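Local atomic coordinates of glucosidase (Croceicoccus marinus, PDB entry 5Z3K), a protein that probably hydrolyses O-glycosidic bonds as a beta-glucosidase of glycoside hydrolase family 39. Residues T91-W94 with V95-R99. Sequence-based numbering, arbitrary orientation.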
loop_
_atom_site.group_PDB
_atom_site.type_symbol
_atom_site.label_atom_id
_atom_site.label_comp_id
_atom_site.label_asym_id
_atom_site.label_seq_id
_atom_site.Cartn_x
_atom_site.Cartn_y
_atom_site.Cartn_z
ATOM N N THR A 91 -15.208 5.182 -13.220
ATOM C CA THR A 91 -14.983 4.385 -12.019
ATOM C C THR A 91 -15.348 2.920 -12.261
ATOM O O THR A 91 -14.640 2.012 -11.809
ATOM C CB THR A 91 -15.779 4.968 -10.850
ATOM O OG1 THR A 91 -15.457 6.354 -10.692
ATOM C CG2 THR A 91 -15.436 4.227 -9.551
ATOM N N ASP A 92 -16.434 2.675 -13.000
ATOM C CA ASP A 92 -16.787 1.310 -13.380
ATOM C C ASP A 92 -15.638 0.636 -14.111
ATOM O O ASP A 92 -15.364 -0.550 -13.901
ATOM C CB ASP A 92 -18.018 1.302 -14.294
ATOM C CG ASP A 92 -19.319 1.518 -13.553
ATOM O OD1 ASP A 92 -19.317 1.577 -12.307
ATOM O OD2 ASP A 92 -20.355 1.642 -14.243
ATOM N N THR A 93 -14.975 1.371 -15.002
ATOM C CA THR A 93 -13.891 0.789 -15.780
ATOM C C THR A 93 -12.731 0.385 -14.876
ATOM O O THR A 93 -12.206 -0.730 -14.978
ATOM C CB THR A 93 -13.456 1.785 -16.849
ATOM O OG1 THR A 93 -14.554 1.970 -17.750
ATOM C CG2 THR A 93 -12.252 1.283 -17.636
ATOM N N TRP A 94 -12.351 1.267 -13.952
ATOM C CA TRP A 94 -11.237 0.958 -13.063
ATOM C C TRP A 94 -11.599 -0.145 -12.075
ATOM O O TRP A 94 -10.753 -0.985 -11.732
ATOM C CB TRP A 94 -10.789 2.229 -12.348
ATOM C CG TRP A 94 -10.043 3.179 -13.265
ATOM C CD1 TRP A 94 -9.029 2.858 -14.116
ATOM C CD2 TRP A 94 -10.240 4.599 -13.393
ATOM N NE1 TRP A 94 -8.588 3.983 -14.778
ATOM C CE2 TRP A 94 -9.315 5.063 -14.354
ATOM C CE3 TRP A 94 -11.122 5.516 -12.806
ATOM C CZ2 TRP A 94 -9.239 6.411 -14.740
ATOM C CZ3 TRP A 94 -11.049 6.861 -13.188
ATOM C CH2 TRP A 94 -10.115 7.291 -14.148
ATOM N N VAL A 95 -12.850 -0.164 -11.607
ATOM C CA VAL A 95 -13.294 -1.247 -10.731
ATOM C C VAL A 95 -13.234 -2.577 -11.470
ATOM O O VAL A 95 -12.751 -3.586 -10.943
ATOM C CB VAL A 95 -14.707 -0.952 -10.196
ATOM C CG1 VAL A 95 -15.365 -2.204 -9.615
ATOM C CG2 VAL A 95 -14.647 0.165 -9.149
ATOM N N GLY A 96 -13.716 -2.595 -12.713
ATOM C CA GLY A 96 -13.655 -3.822 -13.485
ATOM C C GLY A 96 -12.230 -4.269 -13.751
ATOM O O GLY A 96 -11.924 -5.462 -13.681
ATOM N N GLN A 97 -11.332 -3.320 -14.030
ATOM C CA GLN A 97 -9.927 -3.674 -14.221
ATOM C C GLN A 97 -9.356 -4.303 -12.964
ATOM O O GLN A 97 -8.661 -5.326 -13.026
ATOM C CB GLN A 97 -9.103 -2.441 -14.593
ATOM C CG GLN A 97 -9.368 -1.903 -16.000
ATOM C CD GLN A 97 -8.760 -0.531 -16.214
ATOM O OE1 GLN A 97 -8.060 -0.002 -15.342
ATOM N NE2 GLN A 97 -9.028 0.065 -17.381
ATOM N N THR A 98 -9.649 -3.704 -11.813
ATOM C CA THR A 98 -9.089 -4.196 -10.563
ATOM C C THR A 98 -9.621 -5.584 -10.245
ATOM O O THR A 98 -8.856 -6.472 -9.841
ATOM C CB THR A 98 -9.401 -3.211 -9.434
ATOM O OG1 THR A 98 -8.869 -1.917 -9.760
ATOM C CG2 THR A 98 -8.791 -3.699 -8.126
ATOM N N ARG A 99 -10.925 -5.799 -10.436
ATOM C CA ARG A 99 -11.482 -7.117 -10.150
ATOM C C ARG A 99 -10.963 -8.173 -11.125
ATOM O O ARG A 99 -10.851 -9.347 -10.750
ATOM C CB ARG A 99 -13.015 -7.071 -10.168
ATOM C CG ARG A 99 -13.650 -6.133 -9.123
ATOM C CD ARG A 99 -13.351 -6.575 -7.670
ATOM N NE ARG A 99 -13.973 -7.860 -7.360
ATOM C CZ ARG A 99 -13.542 -8.696 -6.420
ATOM N NH1 ARG A 99 -12.467 -8.401 -5.700
ATOM N NH2 ARG A 99 -14.177 -9.840 -6.206
#
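The Trp94 and Gln97 side chains run alongside each other on one turn of helix 89-100, the helix between strands 53-55 and 104-109 of the TIM barrel. The amide oxygen Gln97 OE1 sits at the indole edge, near the ring plane, 3.3 Å from Trp94 CD1, while ring and amide planes stand 80° apart. With CG beside its own backbone N (chi1 -71°) and the chain extended beyond it, Gln97 carries its amide back over the preceding turn; there NE2 lies 3.5 Å from Thr93 CG2 and donates to the carbonyl of Pro32. Trp94 NE1 likewise donates to the carbonyl of Ala31, so both polar groups tie the helix to the same loop. Were Gln97 shortened to an alanine, the Pro32 carbonyl would probably lose this donor and the CD1 edge of the indole its cover.

On the barrel side, Thr91 CG2 meets Val95 CG2 at 4.2 Å, and both residues also touch Tyr137 of helix 123-138, while Val95 and Thr98 pack on Ile105 of strand 104-109. Backbone i+4 to i bonds set the helical spacing of these positions: Val95 N gives to Thr91 O at 2.8 Å, with an N-H...O angle of 164°. Trp94 O is gripped twice, by Thr98 N and, from the opposite face of the carbonyl plane, by the Thr98 hydroxyl, whose OG1 donates to Trp94 O at 2.9 Å.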